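Local coordinates for Mlr6093 protein (Mesorhizobium loti, PDB 2QJ8) that is probably a zinc-dependent hydrolase of the aspartoacylase family, acting on ester bonds or on carbon-nitrogen bonds in linear amides, at residues A[6-11]-A[20-25]; A[63-68]-A[81-86]; A[100-105]-A[116-121]. All blocks are in the same frame, centred on the assembly; numbering follows the deposited sequence. Where two conformers were deposited one is given.

Interaction 1 (A[6-11]-A[20-25]); sequences PHLTFD and GHLVVP
Pro6 leans against Pro25, the two pyrrolidine rings meeting at a slant with Pro6 CB 3.9 Å from Pro25 CD. Pairing of the backbones begins at His7, which forms an antiparallel hydrogen-bonded pair with Val23: the bond from Val23 N to His7 O is 2.9 Å long and almost straight, whereas the return bond from His7 N to Val23 O, at 3.4 Å, is weak. With CG of His7 held between the backbone N and the carbonyl carbon (chi1 59°), the imidazole stands beside Val23 and presents a face to it, Val23 CB lying 4.0 Å from the ring centroid in a CH-pi contact. ND1 of His7 is bonded to the carbonyl of Ala5. With an alanine here the imidazole is gone; Val23 would probably lose the cover over its CB, and Ala5 O its imidazole partner. Leu8 and Leu22, a non-hydrogen-bonded pair, meet on the other face, Leu8 CD2 lying 3.8 Å from Leu22 CD1; both also touch Leu130. Thr9 N donates to His21 O, and Thr9 OG1 accepts a hydrogen bond from His21 N at 2.9 Å, a side-chain oxygen receiving this backbone N-H just beyond the two-residue strand. The methyl CG2 of Thr9 meets Val23 CG2. Phe10 CD1 comes within 3.6 Å of Gly20 CA, where a beta-carbon would collide with both the ring and the threonine oxygen. Together strands 7-8 and 16-24 make a beta hairpin at the surface. One water bridges Thr9 OG1 and His21 ND1, while His21 NE2 is bonded to Gly291 O of the second subunit; with a carbonyl as partner, NE2 is likely to carry the proton of this bond, which links the hairpin to the second subunit.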
loop_
_atom_site.group_PDB
_atom_site.type_symbol
_atom_site.label_atom_id
_atom_site.label_comp_id
_atom_site.label_asym_id
_atom_site.label_seq_id
_atom_site.Cartn_x
_atom_site.Cartn_y
_atom_site.Cartn_z
ATOM N N PRO A 6 -15.882 18.803 -25.061
ATOM C CA PRO A 6 -14.714 18.917 -24.226
ATOM C C PRO A 6 -13.787 19.997 -24.792
ATOM O O PRO A 6 -13.706 20.171 -25.997
ATOM C CB PRO A 6 -14.075 17.516 -24.322
ATOM C CG PRO A 6 -14.511 17.001 -25.609
ATOM C CD PRO A 6 -15.900 17.519 -25.789
ATOM N N HIS A 7 -13.105 20.726 -23.919
ATOM C CA HIS A 7 -12.192 21.770 -24.359
ATOM C C HIS A 7 -11.210 22.095 -23.265
ATOM O O HIS A 7 -11.437 21.745 -22.105
ATOM C CB HIS A 7 -13.012 23.016 -24.723
ATOM C CG HIS A 7 -13.818 23.531 -23.584
ATOM N ND1 HIS A 7 -15.045 23.002 -23.249
ATOM C CD2 HIS A 7 -13.543 24.476 -22.657
ATOM C CE1 HIS A 7 -15.491 23.608 -22.164
ATOM N NE2 HIS A 7 -14.598 24.504 -21.783
ATOM N N LEU A 8 -10.116 22.745 -23.652
ATOM C CA LEU A 8 -9.130 23.266 -22.734
ATOM C C LEU A 8 -9.521 24.715 -22.458
ATOM O O LEU A 8 -10.025 25.407 -23.335
ATOM C CB LEU A 8 -7.726 23.217 -23.336
ATOM C CG LEU A 8 -7.138 21.825 -23.631
ATOM C CD1 LEU A 8 -5.852 21.951 -24.387
ATOM C CD2 LEU A 8 -6.921 21.036 -22.346
ATOM N N THR A 9 -9.271 25.169 -21.236
ATOM C CA THR A 9 -9.580 26.535 -20.833
ATOM C C THR A 9 -8.501 27.549 -21.243
ATOM O O THR A 9 -8.649 28.728 -20.955
ATOM C CB THR A 9 -9.803 26.609 -19.347
ATOM O OG1 THR A 9 -8.596 26.238 -18.675
ATOM C CG2 THR A 9 -10.953 25.697 -18.955
ATOM N N PHE A 10 -7.439 27.087 -21.921
ATOM C CA PHE A 10 -6.353 27.917 -22.369
ATOM C C PHE A 10 -5.909 27.407 -23.748
ATOM O O PHE A 10 -6.308 26.341 -24.188
ATOM C CB PHE A 10 -5.202 27.861 -21.353
ATOM C CG PHE A 10 -4.558 26.476 -21.222
ATOM C CD1 PHE A 10 -5.146 25.496 -20.459
ATOM C CD2 PHE A 10 -3.356 26.186 -21.858
ATOM C CE1 PHE A 10 -4.553 24.251 -20.337
ATOM C CE2 PHE A 10 -2.772 24.936 -21.751
ATOM C CZ PHE A 10 -3.374 23.968 -20.994
ATOM N N ASP A 11 -5.043 28.181 -24.383
ATOM C CA ASP A 11 -4.527 27.903 -25.683
ATOM C C ASP A 11 -3.171 27.197 -25.575
ATOM O O ASP A 11 -2.256 27.755 -24.984
ATOM C CB ASP A 11 -4.395 29.248 -26.415
ATOM C CG ASP A 11 -3.857 29.118 -27.827
ATOM O OD1 ASP A 11 -3.767 28.003 -28.389
ATOM O OD2 ASP A 11 -3.533 30.172 -28.386
ATOM N N GLY A 20 -4.118 25.413 -16.696
ATOM C CA GLY A 20 -5.539 25.588 -16.845
ATOM C C GLY A 20 -6.226 24.277 -16.603
ATOM O O GLY A 20 -5.806 23.507 -15.723
ATOM N N HIS A 21 -7.298 24.027 -17.329
ATOM C CA HIS A 21 -8.065 22.782 -17.174
ATOM C C HIS A 21 -8.571 22.206 -18.473
ATOM O O HIS A 21 -8.760 22.935 -19.447
ATOM C CB HIS A 21 -9.278 23.028 -16.289
ATOM C CG HIS A 21 -8.931 23.493 -14.917
ATOM N ND1 HIS A 21 -8.686 24.813 -14.628
ATOM C CD2 HIS A 21 -8.753 22.812 -13.763
ATOM C CE1 HIS A 21 -8.365 24.926 -13.356
ATOM N NE2 HIS A 21 -8.411 23.728 -12.807
ATOM N N LEU A 22 -8.777 20.885 -18.445
ATOM C CA LEU A 22 -9.455 20.124 -19.495
ATOM C C LEU A 22 -10.853 19.863 -18.936
ATOM O O LEU A 22 -11.017 19.161 -17.925
ATOM C CB LEU A 22 -8.721 18.813 -19.793
ATOM C CG LEU A 22 -9.375 17.803 -20.759
ATOM C CD1 LEU A 22 -9.689 18.417 -22.128
ATOM C CD2 LEU A 22 -8.413 16.620 -20.916
ATOM N N VAL A 23 -11.863 20.398 -19.618
ATOM C CA VAL A 23 -13.230 20.293 -19.189
ATOM C C VAL A 23 -13.872 19.092 -19.852
ATOM O O VAL A 23 -13.857 18.983 -21.071
ATOM C CB VAL A 23 -13.991 21.602 -19.461
ATOM C CG1 VAL A 23 -15.446 21.473 -19.063
ATOM C CG2 VAL A 23 -13.297 22.760 -18.678
ATOM N N VAL A 24 -14.346 18.158 -19.019
ATOM C CA VAL A 24 -15.037 16.962 -19.465
ATOM C C VAL A 24 -16.499 17.306 -19.253
ATOM O O VAL A 24 -16.912 17.456 -18.109
ATOM C CB VAL A 24 -14.626 15.721 -18.646
ATOM C CG1 VAL A 24 -15.301 14.461 -19.202
ATOM C CG2 VAL A 24 -13.113 15.582 -18.635
ATOM N N PRO A 25 -17.294 17.441 -20.337
ATOM C CA PRO A 25 -18.699 17.831 -20.163
ATOM C C PRO A 25 -19.515 16.912 -19.267
ATOM O O PRO A 25 -19.153 15.760 -19.034
ATOM C CB PRO A 25 -19.257 17.796 -21.593
ATOM C CG PRO A 25 -18.085 17.989 -22.440
ATOM C CD PRO A 25 -16.975 17.261 -21.764
HETATM O O HOH W 1 -8.670 27.137 -16.203
#

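Interaction 2 (A[63-68]-A[81-86])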
loop_
_atom_site.group_PDB
_atom_site.type_symbol
_atom_site.label_atom_id
_atom_site.label_comp_id
_atom_site.label_asym_id
_atom_site.label_seq_id
_atom_site.Cartn_x
_atom_site.Cartn_y
_atom_site.Cartn_z
ATOM N N ILE A 63 2.524 12.938 -7.829
ATOM C CA ILE A 63 3.553 13.736 -7.122
ATOM C C ILE A 63 4.731 14.039 -8.045
ATOM O O ILE A 63 5.140 15.194 -8.156
ATOM C CB ILE A 63 4.019 13.041 -5.844
ATOM C CG1 ILE A 63 2.926 13.153 -4.775
ATOM C CG2 ILE A 63 5.341 13.651 -5.336
ATOM C CD1 ILE A 63 3.048 12.075 -3.667
ATOM N N LEU A 64 5.252 13.004 -8.710
ATOM C CA LEU A 64 6.318 13.165 -9.690
ATOM C C LEU A 64 5.897 14.125 -10.802
ATOM O O LEU A 64 6.676 14.952 -11.218
ATOM C CB LEU A 64 6.742 11.786 -10.282
ATOM C CG LEU A 64 7.967 11.796 -11.203
ATOM C CD1 LEU A 64 9.202 12.373 -10.480
ATOM C CD2 LEU A 64 8.254 10.382 -11.717
ATOM N N ALA A 65 4.665 13.983 -11.302
ATOM C CA ALA A 65 4.128 14.884 -12.302
ATOM C C ALA A 65 4.135 16.344 -11.848
ATOM O O ALA A 65 4.442 17.226 -12.636
ATOM C CB ALA A 65 2.668 14.442 -12.719
ATOM N N ARG A 66 3.760 16.601 -10.599
ATOM C CA ARG A 66 3.787 17.931 -10.050
ATOM C C ARG A 66 5.212 18.449 -9.876
ATOM O O ARG A 66 5.451 19.653 -9.977
ATOM C CB ARG A 66 3.073 17.959 -8.714
ATOM C CG ARG A 66 1.597 17.894 -8.839
ATOM C CD ARG A 66 1.010 17.485 -7.534
ATOM N NE ARG A 66 -0.422 17.319 -7.664
ATOM C CZ ARG A 66 -1.309 18.298 -7.624
ATOM N NH1 ARG A 66 -0.942 19.577 -7.466
ATOM N NH2 ARG A 66 -2.601 17.980 -7.771
ATOM N N ARG A 67 6.163 17.566 -9.591
ATOM C CA ARG A 67 7.571 18.014 -9.560
ATOM C C ARG A 67 8.058 18.495 -10.930
ATOM O O ARG A 67 8.758 19.497 -11.027
ATOM C CB ARG A 67 8.466 16.905 -9.055
ATOM C CG ARG A 67 8.257 16.633 -7.614
ATOM C CD ARG A 67 9.130 15.487 -7.149
ATOM N NE ARG A 67 9.075 15.388 -5.697
ATOM C CZ ARG A 67 9.653 14.450 -4.951
ATOM N NH1 ARG A 67 10.421 13.486 -5.465
ATOM N NH2 ARG A 67 9.488 14.530 -3.641
ATOM N N LEU A 68 7.666 17.767 -11.974
ATOM C CA LEU A 68 7.992 18.086 -13.381
ATOM C C LEU A 68 7.373 19.412 -13.762
ATOM O O LEU A 68 8.009 20.216 -14.442
ATOM C CB LEU A 68 7.489 16.980 -14.328
ATOM C CG LEU A 68 8.217 15.640 -14.301
ATOM C CD1 LEU A 68 7.380 14.596 -15.009
ATOM C CD2 LEU A 68 9.595 15.765 -14.917
ATOM N N ILE A 81 5.606 20.123 -23.869
ATOM C CA ILE A 81 5.312 19.090 -22.872
ATOM C C ILE A 81 4.014 19.452 -22.192
ATOM O O ILE A 81 3.877 20.548 -21.636
ATOM C CB ILE A 81 6.426 18.924 -21.806
ATOM C CG1 ILE A 81 7.729 18.539 -22.492
ATOM C CG2 ILE A 81 5.975 17.830 -20.776
ATOM C CD1 ILE A 81 8.968 18.498 -21.584
ATOM N N ILE A 82 3.033 18.558 -22.289
ATOM C CA ILE A 82 1.753 18.738 -21.638
ATOM C C ILE A 82 1.727 17.723 -20.481
ATOM O O ILE A 82 2.176 16.600 -20.647
ATOM C CB ILE A 82 0.539 18.461 -22.615
ATOM C CG1 ILE A 82 0.586 19.364 -23.866
ATOM C CG2 ILE A 82 -0.754 18.663 -21.889
ATOM C CD1 ILE A 82 -0.476 18.967 -24.975
ATOM N N ILE A 83 1.237 18.137 -19.306
ATOM C CA ILE A 83 1.152 17.245 -18.128
ATOM C C ILE A 83 -0.213 17.319 -17.473
ATOM O O ILE A 83 -0.717 18.431 -17.234
ATOM C CB ILE A 83 2.231 17.558 -17.030
ATOM C CG1 ILE A 83 3.650 17.521 -17.610
ATOM C CG2 ILE A 83 2.142 16.543 -15.866
ATOM C CD1 ILE A 83 4.804 18.002 -16.649
ATOM N N VAL A 84 -0.809 16.136 -17.234
ATOM C CA VAL A 84 -2.092 15.993 -16.514
ATOM C C VAL A 84 -1.786 15.058 -15.328
ATOM O O VAL A 84 -1.796 13.838 -15.469
ATOM C CB VAL A 84 -3.268 15.540 -17.428
ATOM C CG1 VAL A 84 -2.886 14.388 -18.322
ATOM C CG2 VAL A 84 -4.526 15.235 -16.601
ATOM N N PRO A 85 -1.448 15.647 -14.135
ATOM C CA PRO A 85 -1.034 14.790 -13.013
ATOM C C PRO A 85 -2.009 13.768 -12.499
ATOM O O PRO A 85 -1.544 12.715 -12.082
ATOM C CB PRO A 85 -0.586 15.803 -11.904
ATOM C CG PRO A 85 -0.246 17.031 -12.683
ATOM C CD PRO A 85 -1.367 17.059 -13.713
ATOM N N GLU A 86 -3.319 14.038 -12.591
ATOM C CA GLU A 86 -4.369 13.107 -12.171
ATOM C C GLU A 86 -5.460 13.089 -13.227
ATOM O O GLU A 86 -6.359 13.934 -13.200
ATOM C CB GLU A 86 -5.023 13.505 -10.831
ATOM C CG GLU A 86 -4.113 13.591 -9.630
ATOM C CD GLU A 86 -3.544 14.963 -9.370
ATOM O OE1 GLU A 86 -4.318 15.959 -9.331
ATOM O OE2 GLU A 86 -2.321 15.055 -9.129
#
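Arg66 and Glu86 reach each other through differently shaped chains: Arg66 runs extended from CG to NE, while Glu86 is bent at chi2 (93°), which swings its carboxylate round to the guanidinium. The two flat groups end up nearly coplanar, 5° apart, with Glu86 OE1 near the guanidinium plane at its edge. Arg66 NE donates to the syn lone pair of Glu86 OE2 at 3.3 Å, this oxygen being tilted somewhat out of the guanidinium plane, and Arg66 NH2 adds weak bonds to both carboxylate oxygens, the shorter being 3.1 Å to Glu86 OE1. This salt bridge is buried, and the second subunit lies close by: its Pro289 O takes a further weak bond from Arg66 NH2, and its Leu293 packs on Arg66 and Pro85. Helix 60-75 and strand 79-84 belong to a beta-alpha-beta unit whose first strand, 47-52, runs parallel to 79-84. Next to the ion pair the helix rests on the strand and the residues after it through apolar side chains. Ala65 CB sits 3.6 Å from Pro85 CB and 3.8 Å from Ile83 CG2, its methyl meeting both side chains where the backbones come close. Ile83 CG1 lies anti to the carbonyl carbon (chi1 -55°), and from there the branch carries Ile83 CD1 further along the helix to within 3.7 Å of Leu68 CB. Ile50 of strand 47-52 touches both Ile83 and Leu68, and Val224 of helix 218-230 packs on Leu68.

Interaction 3 (A[100-105]-A[116-121]); sequences PIDGKN and GSVSER
Asp102 places its carboxylate against the first turn of helix 118-129, where Ser117 and Ser119 surround it. Ser119 N donates to Asp102 OD2 at 2.9 Å, approaching from above the carboxylate plane. The hydroxyl Ser119 OG lies 2.6 Å from each of Asp102 OD1 and OD2, astride the two oxygens, and Ser117 OG is 2.8 Å from Asp102 OD2. Lying at the N-terminal end of a helix, the carboxylate is probably stabilised as an anion by the helix dipole. Asp102 CG sits between the backbone N and the carbonyl carbon (chi1 62°), and Asp102 OD1 accepts from Lys104 N at 3.2 Å, closing an Asx turn that fixes the loop's own course. Lys104 then stretches out fully so that its NZ forms a salt bridge with Glu120 OE2 at 2.9 Å, though its hydrogen-bond geometry is weak. Glu120 OE2 also accepts from Ser117 N at 2.8 Å, so one carboxylate both steadies the residue before the helix and receives the lysine. Beside this polar cluster, Ile101 CB packs 3.8 Å from Val118 CG1. Further out, Ser119 OG is bonded to Thr99 OG1, and Asp29 accepts a hydrogen bond from Val118 N and forms a salt bridge with Arg121. Leu90 of helix 89-94 touches both Ile101 and Val118, so helix 89-94 packs against both the loop and the start of helix 118-129.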
loop_
_atom_site.group_PDB
_atom_site.type_symbol
_atom_site.label_atom_id
_atom_site.label_comp_id
_atom_site.label_asym_id
_atom_site.label_seq_id
_atom_site.Cartn_x
_atom_site.Cartn_y
_atom_site.Cartn_z
ATOM N N PRO A 100 -15.059 5.422 -9.490
ATOM C CA PRO A 100 -16.144 4.984 -8.622
ATOM C C PRO A 100 -17.564 5.148 -9.180
ATOM O O PRO A 100 -18.445 4.380 -8.788
ATOM C CB PRO A 100 -15.952 5.852 -7.377
ATOM C CG PRO A 100 -15.257 7.056 -7.855
ATOM C CD PRO A 100 -14.337 6.570 -8.911
ATOM N N ILE A 101 -17.788 6.102 -10.086
ATOM C CA ILE A 101 -19.143 6.327 -10.626
ATOM C C ILE A 101 -19.632 5.216 -11.547
ATOM O O ILE A 101 -20.754 4.718 -11.378
ATOM C CB ILE A 101 -19.249 7.692 -11.361
ATOM C CG1 ILE A 101 -19.098 8.830 -10.339
ATOM C CG2 ILE A 101 -20.590 7.842 -12.079
ATOM C CD1 ILE A 101 -19.197 10.200 -10.947
ATOM N N ASP A 102 -18.792 4.839 -12.515
ATOM C CA ASP A 102 -19.155 3.818 -13.525
ATOM C C ASP A 102 -18.452 2.462 -13.384
ATOM O O ASP A 102 -18.769 1.538 -14.128
ATOM C CB ASP A 102 -19.009 4.384 -14.962
ATOM C CG ASP A 102 -17.601 4.797 -15.320
ATOM O OD1 ASP A 102 -16.701 4.701 -14.485
ATOM O OD2 ASP A 102 -17.397 5.274 -16.451
ATOM N N GLY A 103 -17.493 2.359 -12.463
ATOM C CA GLY A 103 -16.734 1.122 -12.236
ATOM C C GLY A 103 -15.686 0.807 -13.292
ATOM O O GLY A 103 -15.024 -0.224 -13.185
ATOM N N LYS A 104 -15.465 1.708 -14.262
ATOM C CA LYS A 104 -14.579 1.428 -15.389
ATOM C C LYS A 104 -13.156 1.885 -15.156
ATOM O O LYS A 104 -12.873 2.878 -14.469
ATOM C CB LYS A 104 -15.123 2.034 -16.701
ATOM C CG LYS A 104 -16.557 1.610 -17.046
ATOM C CD LYS A 104 -17.127 2.249 -18.328
ATOM C CE LYS A 104 -18.544 1.739 -18.556
ATOM N NZ LYS A 104 -19.299 2.465 -19.623
ATOM N N ASN A 105 -12.251 1.110 -15.722
ATOM C CA ASN A 105 -10.822 1.397 -15.751
ATOM C C ASN A 105 -10.669 2.303 -16.951
ATOM O O ASN A 105 -10.858 1.891 -18.105
ATOM C CB ASN A 105 -10.042 0.089 -15.867
ATOM C CG ASN A 105 -8.543 0.267 -16.054
ATOM O OD1 ASN A 105 -7.998 1.367 -16.208
ATOM N ND2 ASN A 105 -7.855 -0.850 -15.995
ATOM N N GLY A 116 -20.915 8.777 -23.524
ATOM C CA GLY A 116 -20.834 7.551 -22.728
ATOM C C GLY A 116 -20.808 7.903 -21.258
ATOM O O GLY A 116 -21.051 9.052 -20.890
ATOM N N SER A 117 -20.495 6.929 -20.413
ATOM C CA SER A 117 -20.378 7.144 -18.968
ATOM C C SER A 117 -19.157 8.057 -18.630
ATOM O O SER A 117 -18.345 8.356 -19.504
ATOM C CB SER A 117 -20.217 5.793 -18.302
ATOM O OG SER A 117 -19.001 5.252 -18.757
ATOM N N VAL A 118 -18.991 8.455 -17.364
ATOM C CA VAL A 118 -17.910 9.418 -16.999
ATOM C C VAL A 118 -16.513 8.997 -17.475
ATOM O O VAL A 118 -15.826 9.805 -18.064
ATOM C CB VAL A 118 -17.900 9.846 -15.481
ATOM C CG1 VAL A 118 -17.529 8.675 -14.545
ATOM C CG2 VAL A 118 -16.953 11.041 -15.279
ATOM N N SER A 119 -16.113 7.744 -17.261
ATOM C CA SER A 119 -14.790 7.258 -17.725
ATOM C C SER A 119 -14.582 7.431 -19.234
ATOM O O SER A 119 -13.510 7.856 -19.680
ATOM C CB SER A 119 -14.562 5.793 -17.364
ATOM O OG SER A 119 -14.809 5.592 -15.990
ATOM N N GLU A 120 -15.637 7.150 -19.985
ATOM C CA GLU A 120 -15.657 7.275 -21.446
ATOM C C GLU A 120 -15.574 8.728 -21.917
ATOM O O GLU A 120 -14.923 9.004 -22.933
ATOM C CB GLU A 120 -16.921 6.631 -22.017
ATOM C CG GLU A 120 -17.103 5.158 -21.672
ATOM C CD GLU A 120 -18.363 4.633 -22.259
ATOM O OE1 GLU A 120 -18.343 4.250 -23.446
ATOM O OE2 GLU A 120 -19.377 4.588 -21.537
ATOM N N ARG A 121 -16.234 9.651 -21.194
ATOM C CA ARG A 121 -16.137 11.092 -21.507
ATOM C C ARG A 121 -14.746 11.650 -21.175
ATOM O O ARG A 121 -14.246 12.517 -21.903
ATOM C CB ARG A 121 -17.229 11.922 -20.812
ATOM C CG ARG A 121 -18.655 11.487 -21.170
ATOM C CD ARG A 121 -19.729 12.525 -20.774
ATOM N NE ARG A 121 -19.741 12.826 -19.343
ATOM C CZ ARG A 121 -20.230 12.041 -18.387
ATOM N NH1 ARG A 121 -20.754 10.866 -18.664
ATOM N NH2 ARG A 121 -20.190 12.439 -17.127
#

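The three contacts come in sequence along the chain, without overlap. Interactions 1 and 2 reach the same sheet system, their centres about 16 Å apart: strand 33-42 lies between strands 16-24 and 79-84 and pairs antiparallel with both. Interaction 3 is about 19 Å from interaction 1 and about 22 Å from interaction 2, centre to centre. It touches interaction 1, where Pro25 O and Arg121 NE lie 3.0 Å apart, probably hydrogen-bonded, and Val24 packs on Arg121. Helix 118-129 thus packs against the N-terminal hairpin at one end of interaction 3, while interactions 1 and 2 both meet the second subunit.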